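Local coordinates for malonyl CoA-acyl carrier protein transacylase (Bartonella henselae, PDB 3QAT) that probably transfers the malonyl group from malonyl-CoA to the acyl carrier protein, thereby supplying the two-carbon extender for bacterial fatty acid synthesis, at residues 12-17 against 58-63; 100-105 against 251-256; 125-130 against 209-214; 16-21 against 281-286. All coordinates share one frame; numbering follows the deposited sequence.

Interaction 1. Residues 12-17 against 58-63; sequences PGQGSQ and VLTLTA
Thr60 OG1 is gripped by several partners: it accepts Gln17 NE2 at 3.0 Å (N-H...O 154°), bonds the backbone O of Ala56, four residues earlier, and receives a weak hydrogen bond from a water that also donates to Gln17 O. The Gln17 chain bends at chi2 and crosses the threonine at about a right angle. At its other end Gln17 OE1 accepts Gly15 N on an in-plane lone pair at 2.8 Å, so both ends of the amide are engaged and its rotation is fixed. These bonds tie the loop after strand 6-11, whose sequence PGQGSQ contains the GQGSQ motif known from malonyl and acyl transferases, to the break between helices 56-60 and 62-82. Gln14, with CG anti to the backbone N (chi1 180°), spans that break with a single amide. Its NE2 donates to Thr60 O in the carbonyl plane at 3.0 Å, while OE1 receives Thr62 OG1 at 3.1 Å from 38° above its plane; that hydroxyl also bonds Gln66. The apolar share is small: Gln17 CG slides past Leu59 CG in the opposite direction, 4.1 Å away.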
loop_
_atom_site.group_PDB
_atom_site.type_symbol
_atom_site.label_atom_id
_atom_site.label_comp_id
_atom_site.label_asym_id
_atom_site.label_seq_id
_atom_site.Cartn_x
_atom_site.Cartn_y
_atom_site.Cartn_z
ATOM N N PRO A 12 4.030 -1.024 -3.131
ATOM C CA PRO A 12 3.824 -1.726 -1.876
ATOM C C PRO A 12 3.412 -0.834 -0.715
ATOM O O PRO A 12 3.597 0.407 -0.750
ATOM C CB PRO A 12 5.171 -2.404 -1.603
ATOM C CG PRO A 12 6.173 -1.632 -2.358
ATOM C CD PRO A 12 5.442 -1.017 -3.557
ATOM N N GLY A 13 2.848 -1.488 0.298
ATOM C CA GLY A 13 2.384 -0.791 1.497
ATOM C C GLY A 13 3.035 -1.301 2.766
ATOM O O GLY A 13 4.065 -1.983 2.723
ATOM N N GLN A 14 2.411 -0.953 3.887
ATOM C CA GLN A 14 2.958 -1.257 5.219
ATOM C C GLN A 14 3.321 -2.737 5.323
ATOM O O GLN A 14 2.496 -3.625 4.958
ATOM C CB GLN A 14 1.889 -0.885 6.236
ATOM C CG GLN A 14 2.297 -1.143 7.695
ATOM C CD GLN A 14 3.147 -0.019 8.300
ATOM O OE1 GLN A 14 2.871 1.165 8.113
ATOM N NE2 GLN A 14 4.159 -0.405 9.084
ATOM N N GLY A 15 4.536 -3.007 5.803
ATOM C CA GLY A 15 5.031 -4.366 5.894
ATOM C C GLY A 15 6.144 -4.621 4.896
ATOM O O GLY A 15 6.834 -5.660 4.949
ATOM N N SER A 16 6.308 -3.695 3.958
ATOM C CA SER A 16 7.388 -3.832 2.965
ATOM C C SER A 16 8.643 -3.070 3.345
ATOM O O SER A 16 9.679 -3.205 2.675
ATOM C CB SER A 16 6.901 -3.393 1.555
ATOM O OG SER A 16 5.959 -4.334 1.056
ATOM N N GLN A 17 8.581 -2.315 4.432
ATOM C CA GLN A 17 9.739 -1.517 4.859
ATOM C C GLN A 17 10.827 -2.406 5.444
ATOM O O GLN A 17 10.556 -3.442 6.091
ATOM C CB GLN A 17 9.321 -0.408 5.853
ATOM C CG GLN A 17 8.978 -0.871 7.301
ATOM C CD GLN A 17 7.655 -1.600 7.433
ATOM O OE1 GLN A 17 6.833 -1.599 6.524
ATOM N NE2 GLN A 17 7.456 -2.242 8.593
ATOM N N VAL A 58 11.264 1.696 15.055
ATOM C CA VAL A 58 11.004 3.126 14.745
ATOM C C VAL A 58 10.599 3.314 13.294
ATOM O O VAL A 58 9.612 4.023 12.992
ATOM C CB VAL A 58 12.186 4.016 15.110
ATOM C CG1 VAL A 58 11.956 5.486 14.663
ATOM C CG2 VAL A 58 12.462 3.932 16.599
ATOM N N LEU A 59 11.315 2.663 12.369
ATOM C CA LEU A 59 10.914 2.712 10.954
ATOM C C LEU A 59 9.523 2.131 10.724
ATOM O O LEU A 59 8.792 2.597 9.846
ATOM C CB LEU A 59 11.935 1.943 10.101
ATOM C CG LEU A 59 11.676 1.875 8.595
ATOM C CD1 LEU A 59 11.548 3.270 7.962
ATOM C CD2 LEU A 59 12.773 1.069 7.888
ATOM N N THR A 60 9.152 1.125 11.506
ATOM C CA THR A 60 7.882 0.427 11.310
ATOM C C THR A 60 6.694 1.264 11.806
ATOM O O THR A 60 5.580 1.073 11.309
ATOM C CB THR A 60 7.981 -0.966 11.971
ATOM O OG1 THR A 60 8.861 -1.756 11.162
ATOM C CG2 THR A 60 6.642 -1.687 12.068
ATOM N N LEU A 61 6.921 2.181 12.757
ATOM C CA LEU A 61 5.819 3.081 13.174
ATOM C C LEU A 61 5.195 3.644 11.902
ATOM O O LEU A 61 5.898 4.133 11.004
ATOM C CB LEU A 61 6.357 4.220 14.014
ATOM C CG LEU A 61 6.889 3.807 15.386
ATOM C CD1 LEU A 61 7.484 5.055 15.996
ATOM C CD2 LEU A 61 5.755 3.248 16.232
ATOM N N THR A 62 3.866 3.568 11.826
ATOM C CA THR A 62 3.197 3.909 10.556
ATOM C C THR A 62 3.439 5.378 10.106
ATOM O O THR A 62 3.545 5.636 8.895
ATOM C CB THR A 62 1.720 3.504 10.591
ATOM O OG1 THR A 62 1.177 3.505 9.248
ATOM C CG2 THR A 62 0.954 4.411 11.528
ATOM N N ALA A 63 3.639 6.297 11.053
ATOM C CA ALA A 63 3.968 7.684 10.699
ATOM C C ALA A 63 5.314 7.812 9.996
ATOM O O ALA A 63 5.554 8.786 9.280
ATOM C CB ALA A 63 3.915 8.589 11.919
HETATM O O HOH W 1 10.449 -3.745 8.860
#

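Interaction 2. Residues 100-105 against 251-256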
loop_
_atom_site.group_PDB
_atom_site.type_symbol
_atom_site.label_atom_id
_atom_site.label_comp_id
_atom_site.label_asym_id
_atom_site.label_seq_id
_atom_site.Cartn_x
_atom_site.Cartn_y
_atom_site.Cartn_z
ATOM N N GLY A 100 0.347 2.651 -0.592
ATOM C CA GLY A 100 0.842 2.570 -1.967
ATOM C C GLY A 100 -0.050 3.285 -2.991
ATOM O O GLY A 100 0.420 3.599 -4.074
ATOM N N GLU A 101 -1.325 3.536 -2.660
ATOM C CA GLU A 101 -2.173 4.336 -3.572
ATOM C C GLU A 101 -1.602 5.754 -3.735
ATOM O O GLU A 101 -1.675 6.339 -4.827
ATOM C CB GLU A 101 -3.613 4.425 -3.067
ATOM C CG GLU A 101 -4.285 3.086 -2.856
ATOM C CD GLU A 101 -5.803 3.164 -3.061
ATOM O OE1 GLU A 101 -6.553 3.699 -2.177
ATOM O OE2 GLU A 101 -6.233 2.687 -4.107
ATOM N N TYR A 102 -1.021 6.298 -2.662
ATOM C CA TYR A 102 -0.409 7.609 -2.703
ATOM C C TYR A 102 0.863 7.602 -3.515
ATOM O O TYR A 102 1.098 8.504 -4.309
ATOM C CB TYR A 102 -0.158 8.181 -1.287
ATOM C CG TYR A 102 -1.436 8.375 -0.502
ATOM C CD1 TYR A 102 -2.035 9.650 -0.393
ATOM C CD2 TYR A 102 -2.089 7.282 0.081
ATOM C CE1 TYR A 102 -3.239 9.838 0.281
ATOM C CE2 TYR A 102 -3.308 7.465 0.785
ATOM C CZ TYR A 102 -3.869 8.747 0.860
ATOM O OH TYR A 102 -5.054 8.939 1.531
ATOM N N SER A 103 1.681 6.554 -3.339
ATOM C CA SER A 103 2.865 6.413 -4.190
ATOM C C SER A 103 2.486 6.339 -5.669
ATOM O O SER A 103 3.114 6.974 -6.504
ATOM C CB SER A 103 3.628 5.146 -3.820
ATOM O OG SER A 103 3.850 5.125 -2.409
ATOM N N ALA A 104 1.450 5.568 -5.956
ATOM C CA ALA A 104 0.937 5.398 -7.329
ATOM C C ALA A 104 0.472 6.741 -7.908
ATOM O O ALA A 104 0.796 7.092 -9.051
ATOM C CB ALA A 104 -0.189 4.398 -7.299
ATOM N N LEU A 105 -0.265 7.502 -7.109
ATOM C CA LEU A 105 -0.754 8.803 -7.555
ATOM C C LEU A 105 0.384 9.802 -7.751
ATOM O O LEU A 105 0.346 10.588 -8.680
ATOM C CB LEU A 105 -1.849 9.332 -6.619
ATOM C CG LEU A 105 -3.187 8.568 -6.675
ATOM C CD1 LEU A 105 -4.109 8.943 -5.521
ATOM C CD2 LEU A 105 -3.917 8.818 -8.038
ATOM N N SER A 251 -12.325 11.159 -2.778
ATOM C CA SER A 251 -13.374 10.511 -2.015
ATOM C C SER A 251 -13.013 9.046 -1.725
ATOM O O SER A 251 -13.199 8.558 -0.612
ATOM C CB SER A 251 -14.706 10.619 -2.764
ATOM O OG SER A 251 -15.718 9.897 -2.097
ATOM N N LEU A 252 -12.475 8.373 -2.729
ATOM C CA LEU A 252 -12.073 6.972 -2.595
ATOM C C LEU A 252 -10.892 6.760 -1.655
ATOM O O LEU A 252 -10.856 5.742 -0.972
ATOM C CB LEU A 252 -11.775 6.359 -3.958
ATOM C CG LEU A 252 -12.949 6.276 -4.938
ATOM C CD1 LEU A 252 -12.387 5.973 -6.313
ATOM C CD2 LEU A 252 -13.973 5.200 -4.521
ATOM N N LEU A 253 -9.959 7.722 -1.623
ATOM C CA LEU A 253 -8.862 7.673 -0.616
ATOM C C LEU A 253 -9.405 7.795 0.822
ATOM O O LEU A 253 -8.914 7.106 1.737
ATOM C CB LEU A 253 -7.817 8.755 -0.883
ATOM C CG LEU A 253 -7.002 8.610 -2.172
ATOM C CD1 LEU A 253 -6.142 9.851 -2.325
ATOM C CD2 LEU A 253 -6.106 7.374 -2.106
ATOM N N VAL A 254 -10.415 8.647 1.016
ATOM C CA VAL A 254 -11.045 8.773 2.328
ATOM C C VAL A 254 -11.780 7.474 2.712
ATOM O O VAL A 254 -11.634 6.959 3.845
ATOM C CB VAL A 254 -11.994 10.005 2.370
ATOM C CG1 VAL A 254 -12.774 10.038 3.682
ATOM C CG2 VAL A 254 -11.201 11.317 2.204
ATOM N N GLN A 255 -12.571 6.943 1.774
ATOM C CA GLN A 255 -13.298 5.692 1.998
ATOM C C GLN A 255 -12.348 4.523 2.289
ATOM O O GLN A 255 -12.660 3.628 3.091
ATOM C CB GLN A 255 -14.133 5.352 0.769
ATOM C CG GLN A 255 -15.282 6.311 0.502
ATOM C CD GLN A 255 -15.921 6.053 -0.859
ATOM O OE1 GLN A 255 -16.174 4.904 -1.233
ATOM N NE2 GLN A 255 -16.170 7.118 -1.608
ATOM N N GLN A 256 -11.190 4.555 1.630
ATOM C CA GLN A 256 -10.183 3.501 1.771
ATOM C C GLN A 256 -9.734 3.306 3.232
ATOM O O GLN A 256 -9.479 2.175 3.680
ATOM C CB GLN A 256 -8.996 3.847 0.855
ATOM C CG GLN A 256 -8.056 2.687 0.549
ATOM C CD GLN A 256 -7.034 2.470 1.617
ATOM O OE1 GLN A 256 -6.922 3.251 2.574
ATOM N NE2 GLN A 256 -6.283 1.379 1.482
HETATM O O HOH W 2 -9.367 3.427 -2.809
HETATM O O HOH W 3 -6.241 6.528 1.994
#
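Leu253 fills the middle of this buried contact, reaching out from helix 246-258 into the side chains of helix 100-107. Its CD2 lies over one face of the Tyr102 ring, 4.0 Å from CZ, and also meets Glu101 OE1 at 3.7 Å. The other methyl, CD1, stands 3.9 Å from Tyr102 CE1 and meets Leu105 CD1 tip to tip. Beside the leucine, the carboxylate of Glu101 meets the aliphatic part of Gln256, OE1 lying 3.3 Å from CG; the carboxylate and amide planes are 39° apart. Two waters also lie between the helices. One donates to Glu101 OE1 and weakly to Leu252 O; the other lies in the plane of the Tyr102 ring at its edge, 2.7 Å from OH, and sits 2.7 Å from Leu253 O. Further out, Glu101 OE2 accepts the backbone N of Asn237, and Gln256 is set by Arg123 at OE1 and by Asn237 at NE2. The short segments run nearly antiparallel, at 161°, with axes 11.8 Å apart. Gly100 closes a GxSxG pattern consistent with the nucleophile elbow of this family. Apolar packing thus joins the helices, and Gln256 carries polar bonds onward: its backbone O bonds His207 ND1 and its NE2 weakly bonds OG of Ser98, the serine of that pattern, so helix 246-258 reaches both residues.

Interaction 3. Residues 125-130 against 209-214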
loop_
_atom_site.group_PDB
_atom_site.type_symbol
_atom_site.label_atom_id
_atom_site.label_comp_id
_atom_site.label_asym_id
_atom_site.label_seq_id
_atom_site.Cartn_x
_atom_site.Cartn_y
_atom_site.Cartn_z
ATOM N N ASN A 125 0.131 9.626 11.168
ATOM C CA ASN A 125 -0.152 10.231 12.476
ATOM C C ASN A 125 -1.611 9.987 12.890
ATOM O O ASN A 125 -1.891 9.627 14.068
ATOM C CB ASN A 125 0.135 11.735 12.469
ATOM C CG ASN A 125 1.617 12.083 12.626
ATOM O OD1 ASN A 125 2.426 11.270 13.069
ATOM N ND2 ASN A 125 1.962 13.309 12.272
ATOM N N ALA A 126 -2.537 10.192 11.951
ATOM C CA ALA A 126 -3.975 10.110 12.260
ATOM C C ALA A 126 -4.378 8.675 12.539
ATOM O O ALA A 126 -5.180 8.410 13.443
ATOM C CB ALA A 126 -4.817 10.694 11.147
ATOM N N MET A 127 -3.791 7.747 11.788
ATOM C CA MET A 127 -4.047 6.310 12.029
ATOM C C MET A 127 -3.503 5.818 13.379
ATOM O O MET A 127 -4.216 5.100 14.098
ATOM C CB MET A 127 -3.482 5.496 10.880
ATOM C CG MET A 127 -4.318 5.675 9.639
ATOM S SD MET A 127 -3.621 4.760 8.265
ATOM C CE MET A 127 -4.892 4.995 7.132
ATOM N N GLN A 128 -2.282 6.217 13.728
ATOM C CA GLN A 128 -1.668 5.821 15.004
ATOM C C GLN A 128 -2.551 6.296 16.165
ATOM O O GLN A 128 -2.660 5.602 17.187
ATOM C CB GLN A 128 -0.235 6.382 15.130
ATOM C CG GLN A 128 0.583 5.911 16.386
ATOM C CD GLN A 128 1.191 4.501 16.257
ATOM O OE1 GLN A 128 1.073 3.677 17.177
ATOM N NE2 GLN A 128 1.852 4.220 15.127
ATOM N N ALA A 129 -3.199 7.454 15.986
ATOM C CA ALA A 129 -3.967 8.132 17.059
ATOM C C ALA A 129 -5.473 7.834 17.092
ATOM O O ALA A 129 -6.163 8.258 18.022
ATOM C CB ALA A 129 -3.735 9.659 16.983
ATOM N N ALA A 130 -5.988 7.134 16.086
ATOM C CA ALA A 130 -7.429 6.963 15.905
ATOM C C ALA A 130 -8.127 6.300 17.104
ATOM O O ALA A 130 -9.197 6.750 17.516
ATOM C CB ALA A 130 -7.723 6.170 14.635
ATOM N N ALA A 209 -13.969 0.259 10.722
ATOM C CA ALA A 209 -14.749 1.471 11.022
ATOM C C ALA A 209 -14.124 2.284 12.159
ATOM O O ALA A 209 -14.393 3.492 12.288
ATOM C CB ALA A 209 -16.195 1.104 11.344
ATOM N N LEU A 210 -13.291 1.646 12.978
ATOM C CA LEU A 210 -12.588 2.322 14.066
ATOM C C LEU A 210 -11.621 3.414 13.588
ATOM O O LEU A 210 -11.215 4.281 14.375
ATOM C CB LEU A 210 -11.847 1.322 14.954
ATOM C CG LEU A 210 -12.680 0.306 15.741
ATOM C CD1 LEU A 210 -11.748 -0.660 16.434
ATOM C CD2 LEU A 210 -13.540 0.995 16.781
ATOM N N MET A 211 -11.258 3.352 12.302
ATOM C CA MET A 211 -10.366 4.337 11.692
ATOM C C MET A 211 -11.072 5.617 11.297
ATOM O O MET A 211 -10.441 6.495 10.713
ATOM C CB MET A 211 -9.710 3.765 10.425
ATOM C CG MET A 211 -8.356 3.092 10.589
ATOM S SD MET A 211 -7.117 3.803 11.708
ATOM C CE MET A 211 -7.597 2.598 12.902
ATOM N N GLN A 212 -12.362 5.749 11.611
ATOM C CA GLN A 212 -13.102 6.953 11.192
ATOM C C GLN A 212 -12.420 8.305 11.490
ATOM O O GLN A 212 -12.446 9.168 10.621
ATOM C CB GLN A 212 -14.553 6.946 11.690
ATOM C CG GLN A 212 -15.409 8.019 11.039
ATOM C CD GLN A 212 -15.646 7.752 9.562
ATOM O OE1 GLN A 212 -15.902 6.608 9.152
ATOM N NE2 GLN A 212 -15.568 8.807 8.751
ATOM N N PRO A 213 -11.817 8.501 12.694
ATOM C CA PRO A 213 -11.127 9.792 12.922
ATOM C C PRO A 213 -9.979 10.049 11.918
ATOM O O PRO A 213 -9.716 11.200 11.530
ATOM C CB PRO A 213 -10.573 9.650 14.349
ATOM C CG PRO A 213 -11.508 8.659 15.019
ATOM C CD PRO A 213 -11.805 7.663 13.914
ATOM N N ALA A 214 -9.312 8.988 11.482
ATOM C CA ALA A 214 -8.249 9.137 10.501
ATOM C C ALA A 214 -8.812 9.441 9.104
ATOM O O ALA A 214 -8.189 10.180 8.325
ATOM C CB ALA A 214 -7.355 7.893 10.467
#
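Ala126 and Ala214 bring the two backbones close, their CB atoms 3.8 Å apart and their CA atoms 4.7 Å. The small side chains fit this closeness: Ala214 CB rests on the backbone of helix 113-129, 3.7 Å from Ala126 C, and touches Met127 CG at 3.9 Å. A second group of contacts is made by sulfur. Met211 bends at chi2 and chi3, which carries its SD to 3.8 Å from Ala130 CB and 4.0 Å from Met127 CG; the two methionine chains cross at about a right angle. Met127 itself is extended beyond CG and continues inward to Val257 of helix 246-258, a residue that Met211 also touches. Contacts with backbone oxygen form the third kind and are loose: Pro213 CG lies 3.9 Å from Ala130 O, and Ala130 CB is 4.0 Å from Leu210 O. All of these are van der Waals contacts, more buried on the methionine side and more exposed at the proline. This is close packing through alanines, in which residues 125-130 meet the 3-10 turn 209-211 and the first turn of helix 212-224 in the acyl transferase domain.

Interaction 4. Residues 16-21 against 281-286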
loop_
_atom_site.group_PDB
_atom_site.type_symbol
_atom_site.label_atom_id
_atom_site.label_comp_id
_atom_site.label_asym_id
_atom_site.label_seq_id
_atom_site.Cartn_x
_atom_site.Cartn_y
_atom_site.Cartn_z
ATOM N N SER A 16 6.308 -3.695 3.958
ATOM C CA SER A 16 7.388 -3.832 2.965
ATOM C C SER A 16 8.643 -3.070 3.345
ATOM O O SER A 16 9.679 -3.205 2.675
ATOM C CB SER A 16 6.901 -3.393 1.555
ATOM O OG SER A 16 5.959 -4.334 1.056
ATOM N N GLN A 17 8.581 -2.315 4.432
ATOM C CA GLN A 17 9.739 -1.517 4.859
ATOM C C GLN A 17 10.827 -2.406 5.444
ATOM O O GLN A 17 10.556 -3.442 6.091
ATOM C CB GLN A 17 9.321 -0.408 5.853
ATOM C CG GLN A 17 8.978 -0.871 7.301
ATOM C CD GLN A 17 7.655 -1.600 7.433
ATOM O OE1 GLN A 17 6.833 -1.599 6.524
ATOM N NE2 GLN A 17 7.456 -2.242 8.593
ATOM N N LEU A 18 12.066 -1.988 5.201
ATOM C CA LEU A 18 13.267 -2.726 5.639
ATOM C C LEU A 18 14.341 -1.687 5.924
ATOM O O LEU A 18 14.513 -0.778 5.131
ATOM C CB LEU A 18 13.814 -3.586 4.468
ATOM C CG LEU A 18 12.929 -4.715 3.938
ATOM C CD1 LEU A 18 13.293 -5.082 2.525
ATOM C CD2 LEU A 18 13.054 -5.910 4.872
ATOM N N ILE A 19 15.093 -1.855 7.010
ATOM C CA ILE A 19 16.242 -0.964 7.277
ATOM C C ILE A 19 17.188 -1.009 6.092
ATOM O O ILE A 19 17.515 -2.104 5.583
ATOM C CB ILE A 19 17.050 -1.412 8.512
ATOM C CG1 ILE A 19 16.266 -1.139 9.791
ATOM C CG2 ILE A 19 18.447 -0.720 8.548
ATOM C CD1 ILE A 19 16.901 -1.874 11.026
ATOM N N GLY A 20 17.639 0.170 5.674
ATOM C CA GLY A 20 18.574 0.308 4.546
ATOM C C GLY A 20 17.925 0.378 3.182
ATOM O O GLY A 20 18.617 0.588 2.168
ATOM N N MET A 21 16.602 0.221 3.114
ATOM C CA MET A 21 15.932 0.336 1.832
ATOM C C MET A 21 16.250 1.685 1.170
ATOM O O MET A 21 16.297 2.736 1.834
ATOM C CB MET A 21 14.416 0.127 1.994
ATOM C CG MET A 21 13.722 1.184 2.834
ATOM S SD MET A 21 11.958 0.752 2.949
ATOM C CE MET A 21 11.335 2.187 3.847
ATOM N N ILE A 281 7.075 -1.694 -7.622
ATOM C CA ILE A 281 8.011 -0.582 -7.654
ATOM C C ILE A 281 8.383 -0.178 -6.240
ATOM O O ILE A 281 7.529 0.288 -5.496
ATOM C CB ILE A 281 7.356 0.646 -8.355
ATOM C CG1 ILE A 281 6.848 0.320 -9.771
ATOM C CG2 ILE A 281 8.352 1.825 -8.396
ATOM C CD1 ILE A 281 7.949 -0.186 -10.735
ATOM N N GLY A 282 9.643 -0.347 -5.858
ATOM C CA GLY A 282 10.106 0.073 -4.525
ATOM C C GLY A 282 10.701 -1.035 -3.676
ATOM O O GLY A 282 11.449 -1.868 -4.164
ATOM N N SER A 283 10.375 -1.030 -2.381
ATOM C CA SER A 283 11.007 -1.943 -1.410
ATOM C C SER A 283 10.309 -3.309 -1.338
ATOM O O SER A 283 9.097 -3.373 -1.174
ATOM C CB SER A 283 10.946 -1.301 -0.012
ATOM O OG SER A 283 11.647 -2.131 0.929
ATOM N N GLY A 284 11.092 -4.385 -1.434
ATOM C CA GLY A 284 10.599 -5.734 -1.119
ATOM C C GLY A 284 9.918 -6.492 -2.255
ATOM O O GLY A 284 9.825 -6.013 -3.400
ATOM N N LYS A 285 9.455 -7.692 -1.917
ATOM C CA LYS A 285 8.843 -8.561 -2.922
ATOM C C LYS A 285 7.475 -9.044 -2.471
ATOM O O LYS A 285 6.985 -10.074 -2.952
ATOM C CB LYS A 285 9.779 -9.723 -3.319
ATOM C CG LYS A 285 10.294 -10.511 -2.186
ATOM C CD LYS A 285 11.218 -11.641 -2.679
ATOM C CE LYS A 285 12.542 -11.135 -3.198
ATOM N NZ LYS A 285 13.355 -12.315 -3.670
ATOM N N VAL A 286 6.844 -8.279 -1.569
ATOM C CA VAL A 286 5.561 -8.688 -0.993
ATOM C C VAL A 286 4.429 -8.766 -2.043
ATOM O O VAL A 286 3.749 -9.803 -2.145
ATOM C CB VAL A 286 5.132 -7.771 0.171
ATOM C CG1 VAL A 286 3.742 -8.193 0.698
ATOM C CG2 VAL A 286 6.177 -7.860 1.288
HETATM O O HOH W 4 7.286 -5.322 -1.108
#
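Ser283 pushes its side chain into the curve of loop 16-21. Its CB lies 3.5 Å from Ser16 O and 3.7 Å from Met21 SD. From there OG, anti to the backbone N (chi1 -176°), donates to Ser16 O at 2.8 Å, approaching at a C=O...O angle of 150° and tilted 27° from the carbonyl plane. The same hydroxyl is bordered by Met21 SD at 3.5 Å and by Leu18 CD1 at 3.7 Å. Met21 closes the type II turn that starts at Leu18, with Met21 N bonded to Leu18 O, and its sulfur in turn weakly accepts Leu18 N. A water carries the contact on toward helix 286-294: it accepts from Ser16 OG and from Val286 N and donates to Ser283 O, while Val286 CG2 lies 3.5 Å from Ser16 OG. Both segments follow neighbouring parallel strands, 6-11 and 275-281, so the contact joins two loops at the C-terminal ends of the sheet's strands. Gly284 has a positive phi, which suits glycine, and its CA lies 5.5 Å from that of Ser16. Ser16 is thus engaged at both ends, its carbonyl by a serine hydroxyl and its own hydroxyl by water, so direct and water-mediated polar bonds fix the two loops together, while van der Waals contacts of methionine, leucine and valine border the two hydroxyls.

Interaction 2 is the buried one, with every touching residue inside the fold; interactions 1, 3 and 4 are partly buried. Interactions 1 and 4 share Ser16 and Gln17, so the loop after strand 6-11 is held by the helix break at 58-63 and by the loop at 281-286. Both rely on polar bonds, side-chain amides in the first, a serine hydroxyl and a water in the second. The two helix contacts are chiefly apolar: leucine against tyrosine, with water bridges, in interaction 2, and alanine and methionine in interaction 3. Interactions 1 and 3 touch through Ala63 on Asn125 and Thr62 on Gln128, whereas interactions 3 and 4 lie about 25 Å apart between centres.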